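Local coordinates for long form salivary protein D7L (Phlebotomus duboscqi, PDB 6MT7) that binds and sequesters cysteinyl leukotrienes and a thromboxane A2 analogue, countering host responses to sand fly blood feeding and inhibiting collagen-induced platelet aggregation that depends on thromboxane A2, at residues T11-R16 with Y164-D169; V49-G54 with I175-L180; R67-F72 with V77-G82. All coordinates share one frame; numbering follows the deposited sequence.

Contact 1: residues T11-R16 with Y164-D169; sequences TFWAFR and YYRLVD. With TRT (fragment of triton X-100), chain C.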
loop_
_atom_site.group_PDB
_atom_site.type_symbol
_atom_site.label_atom_id
_atom_site.label_comp_id
_atom_site.label_asym_id
_atom_site.label_seq_id
_atom_site.Cartn_x
_atom_site.Cartn_y
_atom_site.Cartn_z
ATOM N N THR A 11 0.989 5.506 -2.690
ATOM C CA THR A 11 2.275 5.474 -2.004
ATOM C C THR A 11 2.100 5.833 -0.538
ATOM O O THR A 11 2.677 5.179 0.335
ATOM C CB THR A 11 3.285 6.417 -2.674
ATOM O OG1 THR A 11 2.808 7.762 -2.603
ATOM C CG2 THR A 11 3.495 6.029 -4.149
ATOM N N PHE A 12 1.285 6.855 -0.250
ATOM C CA PHE A 12 1.016 7.225 1.138
ATOM C C PHE A 12 0.459 6.040 1.924
ATOM O O PHE A 12 0.899 5.760 3.050
ATOM C CB PHE A 12 0.034 8.398 1.164
ATOM C CG PHE A 12 -0.130 9.042 2.509
ATOM C CD1 PHE A 12 0.965 9.448 3.246
ATOM C CD2 PHE A 12 -1.405 9.267 3.022
ATOM C CE1 PHE A 12 0.791 10.059 4.490
ATOM C CE2 PHE A 12 -1.582 9.875 4.246
ATOM C CZ PHE A 12 -0.485 10.272 4.982
ATOM N N TRP A 13 -0.514 5.326 1.338
ATOM C CA TRP A 13 -1.100 4.177 2.020
ATOM C C TRP A 13 -0.048 3.121 2.329
ATOM O O TRP A 13 -0.047 2.540 3.422
ATOM C CB TRP A 13 -2.235 3.563 1.192
ATOM C CG TRP A 13 -2.784 2.333 1.846
ATOM C CD1 TRP A 13 -3.691 2.277 2.867
ATOM C CD2 TRP A 13 -2.423 0.974 1.554
ATOM N NE1 TRP A 13 -3.919 0.966 3.227
ATOM C CE2 TRP A 13 -3.153 0.150 2.435
ATOM C CE3 TRP A 13 -1.552 0.380 0.633
ATOM C CZ2 TRP A 13 -3.042 -1.233 2.419
ATOM C CZ3 TRP A 13 -1.449 -0.996 0.615
ATOM C CH2 TRP A 13 -2.190 -1.787 1.508
ATOM N N ALA A 14 0.873 2.872 1.393
ATOM C CA ALA A 14 1.914 1.872 1.626
ATOM C C ALA A 14 2.818 2.271 2.791
ATOM O O ALA A 14 3.088 1.458 3.686
ATOM C CB ALA A 14 2.737 1.661 0.350
ATOM N N PHE A 15 3.301 3.521 2.802
ATOM C CA PHE A 15 4.141 3.968 3.914
ATOM C C PHE A 15 3.397 3.862 5.240
ATOM O O PHE A 15 3.911 3.319 6.227
ATOM C CB PHE A 15 4.589 5.415 3.710
ATOM C CG PHE A 15 5.522 5.618 2.559
ATOM C CD1 PHE A 15 6.744 4.956 2.496
ATOM C CD2 PHE A 15 5.187 6.511 1.552
ATOM C CE1 PHE A 15 7.611 5.173 1.428
ATOM C CE2 PHE A 15 6.047 6.731 0.487
ATOM C CZ PHE A 15 7.250 6.064 0.419
ATOM N N ARG A 16 2.184 4.395 5.288
ATOM C CA ARG A 16 1.483 4.489 6.562
ATOM C C ARG A 16 1.081 3.115 7.078
ATOM O O ARG A 16 1.217 2.830 8.276
ATOM C CB ARG A 16 0.263 5.392 6.407
ATOM C CG ARG A 16 0.613 6.853 6.084
ATOM C CD ARG A 16 1.116 7.607 7.329
ATOM N NE ARG A 16 0.107 7.630 8.387
ATOM C CZ ARG A 16 0.338 7.263 9.646
ATOM N NH1 ARG A 16 1.548 6.854 10.007
ATOM N NH2 ARG A 16 -0.639 7.305 10.550
ATOM N N TYR A 164 -10.613 1.481 -0.376
ATOM C CA TYR A 164 -9.736 2.290 0.465
ATOM C C TYR A 164 -9.230 1.524 1.682
ATOM O O TYR A 164 -8.155 1.844 2.206
ATOM C CB TYR A 164 -10.444 3.585 0.870
ATOM C CG TYR A 164 -10.367 4.585 -0.254
ATOM C CD1 TYR A 164 -9.187 5.271 -0.517
ATOM C CD2 TYR A 164 -11.444 4.790 -1.096
ATOM C CE1 TYR A 164 -9.098 6.176 -1.566
ATOM C CE2 TYR A 164 -11.362 5.683 -2.153
ATOM C CZ TYR A 164 -10.188 6.370 -2.383
ATOM O OH TYR A 164 -10.110 7.260 -3.434
ATOM N N TYR A 165 -9.967 0.512 2.139
ATOM C CA TYR A 165 -9.420 -0.414 3.128
ATOM C C TYR A 165 -8.403 -1.375 2.524
ATOM O O TYR A 165 -7.782 -2.136 3.270
ATOM C CB TYR A 165 -10.529 -1.240 3.771
ATOM C CG TYR A 165 -11.528 -0.457 4.581
ATOM C CD1 TYR A 165 -11.151 0.653 5.327
ATOM C CD2 TYR A 165 -12.859 -0.854 4.615
ATOM C CE1 TYR A 165 -12.097 1.361 6.088
ATOM C CE2 TYR A 165 -13.804 -0.158 5.358
ATOM C CZ TYR A 165 -13.421 0.942 6.087
ATOM O OH TYR A 165 -14.382 1.616 6.821
ATOM N N ARG A 166 -8.223 -1.346 1.200
ATOM C CA ARG A 166 -7.328 -2.253 0.483
ATOM C C ARG A 166 -7.697 -3.711 0.735
ATOM O O ARG A 166 -6.834 -4.582 0.897
ATOM C CB ARG A 166 -5.855 -1.981 0.803
ATOM C CG ARG A 166 -5.216 -0.962 -0.158
ATOM C CD ARG A 166 -5.767 0.447 0.096
ATOM N NE ARG A 166 -5.168 1.455 -0.782
ATOM C CZ ARG A 166 -5.391 2.766 -0.674
ATOM N NH1 ARG A 166 -6.203 3.240 0.268
ATOM N NH2 ARG A 166 -4.790 3.616 -1.497
ATOM N N LEU A 167 -9.002 -3.985 0.746
ATOM C CA LEU A 167 -9.461 -5.360 0.605
ATOM C C LEU A 167 -9.421 -5.797 -0.854
ATOM O O LEU A 167 -9.180 -6.976 -1.139
ATOM C CB LEU A 167 -10.877 -5.509 1.163
ATOM C CG LEU A 167 -11.046 -5.001 2.600
ATOM C CD1 LEU A 167 -12.488 -5.157 3.073
ATOM C CD2 LEU A 167 -10.087 -5.718 3.527
ATOM N N VAL A 168 -9.662 -4.861 -1.776
ATOM C CA VAL A 168 -9.612 -5.084 -3.216
ATOM C C VAL A 168 -8.840 -3.929 -3.842
ATOM O O VAL A 168 -8.719 -2.850 -3.259
ATOM C CB VAL A 168 -11.015 -5.188 -3.870
ATOM C CG1 VAL A 168 -11.790 -6.399 -3.332
ATOM C CG2 VAL A 168 -11.823 -3.879 -3.694
ATOM N N ASP A 169 -8.334 -4.161 -5.055
ATOM C CA ASP A 169 -7.649 -3.113 -5.807
ATOM C C ASP A 169 -8.636 -2.438 -6.766
ATOM O O ASP A 169 -9.852 -2.627 -6.673
ATOM C CB ASP A 169 -6.414 -3.683 -6.519
ATOM C CG ASP A 169 -6.749 -4.755 -7.556
ATOM O OD1 ASP A 169 -7.908 -4.848 -8.020
ATOM O OD2 ASP A 169 -5.831 -5.529 -7.904
HETATM C C25 TRT C . 2.997 11.083 9.858
HETATM O O24 TRT C . 3.267 10.744 8.501
HETATM C C23 TRT C . 4.587 10.244 8.291
HETATM C C22 TRT C . 4.606 9.586 6.918
HETATM O O21 TRT C . 5.923 9.222 6.503
HETATM C C20 TRT C . 5.844 8.687 5.187
HETATM C C19 TRT C . 7.244 8.459 4.647
HETATM O O18 TRT C . 7.695 7.170 5.053
HETATM C C17 TRT C . 9.008 7.265 5.564
HETATM C C16 TRT C . 10.005 6.692 4.576
HETATM O O15 TRT C . 10.049 5.264 4.665
HETATM C C12 TRT C . 10.555 4.540 3.601
HETATM C C13 TRT C . 11.472 5.117 2.729
HETATM C C14 TRT C . 11.983 4.385 1.651
HETATM C C11 TRT C . 10.147 3.229 3.391
HETATM C C10 TRT C . 10.657 2.500 2.321
HETATM C C9 TRT C . 11.572 3.066 1.443
HETATM C C6 TRT C . 12.090 2.249 0.296
HETATM C C8 TRT C . 13.486 1.784 0.698
HETATM C C7 TRT C . 11.226 1.005 0.121
HETATM C C5 TRT C . 12.213 3.112 -0.981
HETATM C C1 TRT C . 10.994 3.584 -1.805
HETATM C C2 TRT C . 9.794 4.072 -1.001
HETATM C C4 TRT C . 11.465 4.748 -2.668
HETATM C C3 TRT C . 10.488 2.536 -2.787
HETATM O O HOH W 1 -6.929 1.281 4.808
#

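Contact 2: residues V49-G54 with I175-L180; sequences VWLHLG and IHFRNL. With TRT (fragment of triton X-100), chain C.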
loop_
_atom_site.group_PDB
_atom_site.type_symbol
_atom_site.label_atom_id
_atom_site.label_comp_id
_atom_site.label_asym_id
_atom_site.label_seq_id
_atom_site.Cartn_x
_atom_site.Cartn_y
_atom_site.Cartn_z
ATOM N N VAL A 49 7.135 -2.074 2.674
ATOM C CA VAL A 49 6.795 -0.965 1.785
ATOM C C VAL A 49 6.960 -1.379 0.325
ATOM O O VAL A 49 6.096 -1.088 -0.511
ATOM C CB VAL A 49 7.628 0.287 2.115
ATOM C CG1 VAL A 49 7.377 1.377 1.078
ATOM C CG2 VAL A 49 7.281 0.813 3.511
ATOM N N TRP A 50 8.058 -2.066 -0.007
ATOM C CA TRP A 50 8.201 -2.573 -1.376
ATOM C C TRP A 50 6.996 -3.419 -1.759
ATOM O O TRP A 50 6.439 -3.272 -2.856
ATOM C CB TRP A 50 9.468 -3.415 -1.524
ATOM C CG TRP A 50 10.768 -2.692 -1.645
ATOM C CD1 TRP A 50 11.843 -2.815 -0.810
ATOM C CD2 TRP A 50 11.171 -1.786 -2.685
ATOM N NE1 TRP A 50 12.879 -2.031 -1.250
ATOM C CE2 TRP A 50 12.495 -1.391 -2.401
ATOM C CE3 TRP A 50 10.541 -1.270 -3.825
ATOM C CZ2 TRP A 50 13.202 -0.494 -3.213
ATOM C CZ3 TRP A 50 11.245 -0.374 -4.626
ATOM C CH2 TRP A 50 12.563 -0.001 -4.315
ATOM N N LEU A 51 6.565 -4.297 -0.850
ATOM C CA LEU A 51 5.422 -5.164 -1.117
ATOM C C LEU A 51 4.143 -4.349 -1.279
ATOM O O LEU A 51 3.368 -4.563 -2.221
ATOM C CB LEU A 51 5.269 -6.179 0.021
ATOM C CG LEU A 51 4.022 -7.072 0.039
ATOM C CD1 LEU A 51 4.031 -8.034 -1.128
ATOM C CD2 LEU A 51 3.932 -7.835 1.375
ATOM N N HIS A 52 3.902 -3.412 -0.361
ATOM C CA HIS A 52 2.641 -2.683 -0.369
ATOM C C HIS A 52 2.572 -1.626 -1.464
ATOM O O HIS A 52 1.471 -1.144 -1.773
ATOM C CB HIS A 52 2.394 -2.065 1.010
ATOM C CG HIS A 52 1.922 -3.067 2.020
ATOM N ND1 HIS A 52 2.722 -4.093 2.472
ATOM C CD2 HIS A 52 0.719 -3.229 2.626
ATOM C CE1 HIS A 52 2.041 -4.837 3.326
ATOM N NE2 HIS A 52 0.825 -4.329 3.442
ATOM N N LEU A 53 3.714 -1.259 -2.058
ATOM C CA LEU A 53 3.726 -0.437 -3.260
ATOM C C LEU A 53 3.424 -1.231 -4.524
ATOM O O LEU A 53 3.256 -0.624 -5.588
ATOM C CB LEU A 53 5.086 0.243 -3.429
ATOM C CG LEU A 53 5.417 1.387 -2.463
ATOM C CD1 LEU A 53 6.888 1.757 -2.550
ATOM C CD2 LEU A 53 4.539 2.596 -2.758
ATOM N N GLY A 54 3.376 -2.558 -4.442
ATOM C CA GLY A 54 3.216 -3.370 -5.634
ATOM C C GLY A 54 4.498 -3.637 -6.379
ATOM O O GLY A 54 4.458 -4.001 -7.563
ATOM N N ILE A 175 -6.751 -8.104 -2.542
ATOM C CA ILE A 175 -5.332 -7.890 -2.303
ATOM C C ILE A 175 -4.869 -9.013 -1.375
ATOM O O ILE A 175 -5.160 -9.017 -0.177
ATOM C CB ILE A 175 -5.070 -6.493 -1.742
ATOM C CG1 ILE A 175 -5.429 -5.466 -2.835
ATOM C CG2 ILE A 175 -3.623 -6.363 -1.299
ATOM C CD1 ILE A 175 -5.329 -4.007 -2.402
ATOM N N HIS A 176 -4.159 -9.993 -1.951
ATOM C CA HIS A 176 -3.947 -11.274 -1.279
ATOM C C HIS A 176 -3.046 -11.153 -0.055
ATOM O O HIS A 176 -3.183 -11.943 0.886
ATOM C CB HIS A 176 -3.329 -12.288 -2.248
ATOM C CG HIS A 176 -4.299 -12.873 -3.228
ATOM N ND1 HIS A 176 -5.015 -12.104 -4.121
ATOM C CD2 HIS A 176 -4.648 -14.160 -3.476
ATOM C CE1 HIS A 176 -5.777 -12.889 -4.864
ATOM N NE2 HIS A 176 -5.570 -14.141 -4.495
ATOM N N PHE A 177 -2.113 -10.206 -0.055
ATOM C CA PHE A 177 -1.103 -10.133 0.994
ATOM C C PHE A 177 -1.507 -9.251 2.167
ATOM O O PHE A 177 -0.697 -9.073 3.087
ATOM C CB PHE A 177 0.229 -9.622 0.418
ATOM C CG PHE A 177 0.149 -8.237 -0.153
ATOM C CD1 PHE A 177 0.222 -7.121 0.665
ATOM C CD2 PHE A 177 0.011 -8.049 -1.517
ATOM C CE1 PHE A 177 0.139 -5.847 0.135
ATOM C CE2 PHE A 177 -0.062 -6.780 -2.045
ATOM C CZ PHE A 177 0.002 -5.682 -1.221
ATOM N N ARG A 178 -2.708 -8.672 2.146
ATOM C CA ARG A 178 -3.152 -7.777 3.213
ATOM C C ARG A 178 -3.063 -8.455 4.579
ATOM O O ARG A 178 -3.469 -9.608 4.750
ATOM C CB ARG A 178 -4.581 -7.304 2.927
ATOM C CG ARG A 178 -5.092 -6.181 3.822
ATOM C CD ARG A 178 -4.430 -4.851 3.473
ATOM N NE ARG A 178 -5.229 -3.730 3.953
ATOM C CZ ARG A 178 -4.882 -2.958 4.979
ATOM N NH1 ARG A 178 -3.742 -3.176 5.615
ATOM N NH2 ARG A 178 -5.668 -1.955 5.363
ATOM N N ASN A 179 -2.490 -7.734 5.542
ATOM C CA ASN A 179 -2.261 -8.218 6.896
ATOM C C ASN A 179 -3.183 -7.421 7.802
ATOM O O ASN A 179 -2.974 -6.222 8.011
ATOM C CB ASN A 179 -0.790 -8.046 7.282
ATOM C CG ASN A 179 -0.479 -8.512 8.699
ATOM O OD1 ASN A 179 -1.367 -8.655 9.539
ATOM N ND2 ASN A 179 0.804 -8.731 8.973
ATOM N N LEU A 180 -4.211 -8.085 8.329
ATOM C CA LEU A 180 -5.107 -7.473 9.297
ATOM C C LEU A 180 -4.989 -8.135 10.669
ATOM O O LEU A 180 -5.920 -8.047 11.473
ATOM C CB LEU A 180 -6.545 -7.528 8.787
ATOM C CG LEU A 180 -6.839 -6.812 7.455
ATOM C CD1 LEU A 180 -8.341 -6.818 7.140
ATOM C CD2 LEU A 180 -6.285 -5.382 7.425
HETATM C C25 TRT C . 2.997 11.083 9.858
HETATM O O24 TRT C . 3.267 10.744 8.501
HETATM C C23 TRT C . 4.587 10.244 8.291
HETATM C C22 TRT C . 4.606 9.586 6.918
HETATM O O21 TRT C . 5.923 9.222 6.503
HETATM C C20 TRT C . 5.844 8.687 5.187
HETATM C C19 TRT C . 7.244 8.459 4.647
HETATM O O18 TRT C . 7.695 7.170 5.053
HETATM C C17 TRT C . 9.008 7.265 5.564
HETATM C C16 TRT C . 10.005 6.692 4.576
HETATM O O15 TRT C . 10.049 5.264 4.665
HETATM C C12 TRT C . 10.555 4.540 3.601
HETATM C C13 TRT C . 11.472 5.117 2.729
HETATM C C14 TRT C . 11.983 4.385 1.651
HETATM C C11 TRT C . 10.147 3.229 3.391
HETATM C C10 TRT C . 10.657 2.500 2.321
HETATM C C9 TRT C . 11.572 3.066 1.443
HETATM C C6 TRT C . 12.090 2.249 0.296
HETATM C C8 TRT C . 13.486 1.784 0.698
HETATM C C7 TRT C . 11.226 1.005 0.121
HETATM C C5 TRT C . 12.213 3.112 -0.981
HETATM C C1 TRT C . 10.994 3.584 -1.805
HETATM C C2 TRT C . 9.794 4.072 -1.001
HETATM C C4 TRT C . 11.465 4.748 -2.668
HETATM C C3 TRT C . 10.488 2.536 -2.787
HETATM O O HOH W 2 -1.230 -5.096 5.109
#

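Contact 3: residues R67-F72 with V77-G82; sequences RIMEQF and VAIPGG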
loop_
_atom_site.group_PDB
_atom_site.type_symbol
_atom_site.label_atom_id
_atom_site.label_comp_id
_atom_site.label_asym_id
_atom_site.label_seq_id
_atom_site.Cartn_x
_atom_site.Cartn_y
_atom_site.Cartn_z
ATOM N N ARG A 67 8.807 -1.993 -13.079
ATOM C CA ARG A 67 7.818 -1.043 -12.586
ATOM C C ARG A 67 8.460 0.077 -11.780
ATOM O O ARG A 67 7.906 1.183 -11.711
ATOM C CB ARG A 67 6.766 -1.771 -11.737
ATOM C CG ARG A 67 5.972 -2.849 -12.515
ATOM C CD ARG A 67 5.350 -2.295 -13.790
ATOM N NE ARG A 67 4.457 -3.271 -14.413
ATOM C CZ ARG A 67 3.585 -2.987 -15.375
ATOM N NH1 ARG A 67 3.476 -1.756 -15.845
ATOM N NH2 ARG A 67 2.816 -3.952 -15.870
ATOM N N ILE A 68 9.601 -0.198 -11.146
ATOM C CA ILE A 68 10.359 0.851 -10.470
ATOM C C ILE A 68 10.846 1.874 -11.489
ATOM O O ILE A 68 10.713 3.088 -11.292
ATOM C CB ILE A 68 11.530 0.241 -9.675
ATOM C CG1 ILE A 68 11.009 -0.604 -8.512
ATOM C CG2 ILE A 68 12.460 1.342 -9.154
ATOM C CD1 ILE A 68 12.076 -1.500 -7.869
HETATM N N MSE A 69 11.386 1.392 -12.606
HETATM C CA MSE A 69 11.859 2.263 -13.668
HETATM C C MSE A 69 10.699 3.057 -14.262
HETATM O O MSE A 69 10.830 4.246 -14.572
HETATM C CB MSE A 69 12.567 1.420 -14.727
HETATM C CG MSE A 69 13.942 1.053 -14.230
HETATM SE SE MSE A 69 14.961 0.016 -15.506
HETATM C CE MSE A 69 13.701 -1.428 -15.682
ATOM N N GLU A 70 9.549 2.391 -14.396
ATOM C CA GLU A 70 8.351 3.067 -14.887
ATOM C C GLU A 70 7.929 4.200 -13.959
ATOM O O GLU A 70 7.487 5.262 -14.422
ATOM C CB GLU A 70 7.217 2.062 -15.047
ATOM C CG GLU A 70 5.912 2.696 -15.476
ATOM C CD GLU A 70 4.815 1.676 -15.742
ATOM O OE1 GLU A 70 5.098 0.455 -15.663
ATOM O OE2 GLU A 70 3.674 2.107 -16.035
ATOM N N GLN A 71 8.069 4.005 -12.645
ATOM C CA GLN A 71 7.741 5.089 -11.729
ATOM C C GLN A 71 8.610 6.306 -12.007
ATOM O O GLN A 71 8.113 7.433 -12.082
ATOM C CB GLN A 71 7.897 4.643 -10.273
ATOM C CG GLN A 71 7.331 5.667 -9.279
ATOM C CD GLN A 71 5.815 5.548 -9.150
ATOM O OE1 GLN A 71 5.234 4.531 -9.517
ATOM N NE2 GLN A 71 5.177 6.580 -8.628
ATOM N N PHE A 72 9.920 6.097 -12.161
ATOM C CA PHE A 72 10.806 7.218 -12.450
ATOM C C PHE A 72 10.435 7.871 -13.773
ATOM O O PHE A 72 10.300 9.096 -13.862
ATOM C CB PHE A 72 12.257 6.744 -12.483
ATOM C CG PHE A 72 12.871 6.585 -11.131
ATOM C CD1 PHE A 72 13.570 7.629 -10.549
ATOM C CD2 PHE A 72 12.773 5.388 -10.453
ATOM C CE1 PHE A 72 14.158 7.476 -9.304
ATOM C CE2 PHE A 72 13.348 5.235 -9.202
ATOM C CZ PHE A 72 14.040 6.278 -8.632
ATOM N N VAL A 77 11.724 11.683 -13.630
ATOM C CA VAL A 77 12.935 11.621 -12.818
ATOM C C VAL A 77 13.920 10.692 -13.511
ATOM O O VAL A 77 13.552 9.586 -13.930
ATOM C CB VAL A 77 12.651 11.126 -11.386
ATOM C CG1 VAL A 77 13.917 11.201 -10.543
ATOM C CG2 VAL A 77 11.528 11.929 -10.738
ATOM N N ALA A 78 15.176 11.126 -13.604
ATOM C CA ALA A 78 16.210 10.312 -14.230
ATOM C C ALA A 78 16.346 8.967 -13.533
ATOM O O ALA A 78 16.288 8.873 -12.305
ATOM C CB ALA A 78 17.552 11.050 -14.202
ATOM N N ILE A 79 16.532 7.916 -14.321
ATOM C CA ILE A 79 16.769 6.587 -13.767
ATOM C C ILE A 79 18.064 6.601 -12.968
ATOM O O ILE A 79 19.120 6.948 -13.515
ATOM C CB ILE A 79 16.829 5.521 -14.872
ATOM C CG1 ILE A 79 15.549 5.557 -15.712
ATOM C CG2 ILE A 79 17.054 4.139 -14.255
ATOM C CD1 ILE A 79 14.302 5.319 -14.916
ATOM N N PRO A 80 18.049 6.221 -11.695
ATOM C CA PRO A 80 19.274 6.287 -10.895
ATOM C C PRO A 80 20.255 5.177 -11.248
ATOM O O PRO A 80 19.919 4.180 -11.891
ATOM C CB PRO A 80 18.767 6.151 -9.458
ATOM C CG PRO A 80 17.442 5.508 -9.563
ATOM C CD PRO A 80 16.872 5.811 -10.909
ATOM N N GLY A 81 21.504 5.375 -10.830
ATOM C CA GLY A 81 22.494 4.330 -10.958
ATOM C C GLY A 81 22.270 3.233 -9.936
ATOM O O GLY A 81 21.443 3.342 -9.031
ATOM N N GLY A 82 23.023 2.147 -10.091
ATOM C CA GLY A 82 22.969 1.065 -9.123
ATOM C C GLY A 82 21.734 0.198 -9.196
ATOM O O GLY A 82 21.381 -0.443 -8.199
#

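Contact 1: residues T11-R16 with Y164-D169
The carbonyl oxygen of Tyr164 is held by two donors: Arg166 NH1 at 3.1 Å, and a water 2.9 Å from Tyr164 O that also takes a weak bond from Trp13 NE1. A cation-pi stack between Trp13, on helix 8-21, and Arg166, just past the C-terminal end of helix 159-164, ties the N-terminal odorant-binding-protein-like domain to the C-terminal half, probably a second such domain as in long-form D7 proteins. The stack is buried near the chain centre. Helix 159-164 is capped by a Schellman motif in which Arg166 takes the positive phi. The guanidinium lies flat on the indole, planes 3° and centres 4.0 Å apart. Its charge sits above the five-membered ring, while the aliphatic arm rests on the six-membered ring: Arg166 CG is 3.4 Å from the centroid of that ring of Trp13, a CH-pi contact. A bend at chi2 (71°) turns the arm along the indole instead of off it, and the two side chains run past each other in opposite directions. Arginine suits the place, offering both methylene groups and a flat cation to a broad aromatic face. Bonds at its rim limit its rotation: Tyr164 O lies in the guanidinium plane, Tyr231 OH also bonds NH1, and Asp9 forms a salt bridge with NH2, which would balance the buried charge. On another side of helix 8-21, Phe15 lines the ligand pocket, the Triton fragment over one face of its ring. Where the arginine side chain starts, Arg166 CB comes within 3.3 Å of Trp13 CZ2.

Contact 2: residues V49-G54 with I175-L180
Phe177 points one ring carbon at the imidazole of His52: Phe177 CE1 stands over the centre of that ring, 3.7 Å from His52 CD2. The pair is T-shaped, centroids 4.9 Å apart and planes at 76°. Leu51 CG makes a CH-pi contact 4.0 Å from the centroid of the Phe177 ring, and Ile175 CG2 lies over the opposite face, toward its rim. Leucine suits its place because its branch spreads two methyls over the ring, Leu51 CD2 reaching Phe177 CD1 at 3.8 Å. Phe177 sits in a type I turn from Ile175 to Arg178, with CG set between its own N and carbonyl carbon (chi1 62°), sending the ring across to the helix.

Beyond the rings, a water in the imidazole plane lies 2.8 Å from His52 NE2 and accepts from both Arg178 NH1 and Asn179 N, tying the histidine to the loop. His52 ND1 bonds to Cys48 O one turn back, which, with the water on NE2, limits the turning of the imidazole. Gly54 follows in a Schellman motif, where a CB would press against the preceding carbonyl oxygen, so glycine is called for. Val49, Trp50 and Leu53 instead touch the Triton fragment. The contact joins the end of helix 40-52 to the loop before helix 187-196, with helix 8-21 alongside, where Trp13 meets the His52 ring.

Contact 3: residues R67-F72 with V77-G82
Phe72 and Val77 share the one hydrogen bond across this contact, Val77 N to Phe72 O at 3.0 Å and nearly straight (171°). It ties the start of the following loop back to the last turns of helix 65-74.

A CH-pi contact comes next. Pro80 CD stands over the centre of the Phe72 ring, 3.6 Å from its centroid, with Pro80 CG beside it over the CZ end. Proline suits this place: its CD hydrogens, next to the ring nitrogen, are somewhat polarised, and its compact, rigid ring packs closely on an aromatic face.

The rest is apolar packing. Val77 CG1 meets the rim of the phenyl ring, 3.6 Å from Phe72 CD1. Ile79 turns its tip back to the helix, CD1 lying 3.5 Å from Phe72 CB and more loosely against CB of Met69, present here as selenomethionine.

On the helix itself, Arg67 NH1 and Glu70 OE1 form a salt bridge (2.7 Å) through the syn lone pair of Glu70 OE1. The Phe72 side chain, about 7 Å from the Triton fragment at the nearest atoms, packs behind the pocket residue Leu112 of helix 109-115 and, with Pro80, on Phe104 of helix 94-106, so helix 65-74 and its loop lie against both.

Contacts 1 and 2 lie near the centre of the chain and join the same two regions: the N-terminal odorant-binding-protein-like domain, through helices 8-21 and 40-52, and the C-terminal half, through the segment between helices 159-164 and 187-196. They touch directly, through Tyr165 O with Arg178 NH2 and through the rings of Trp13 and His52. Both use aromatic faces, contact 1 against a buried charge and contact 2 chiefly against aromatic and aliphatic groups, and both recruit water. Contact 3 is a local, more peripheral packing of one helix against its own following loop, mostly apolar, with two exposed residues. It meets contact 2 where Ile68 packs on Trp50 of the ligand pocket.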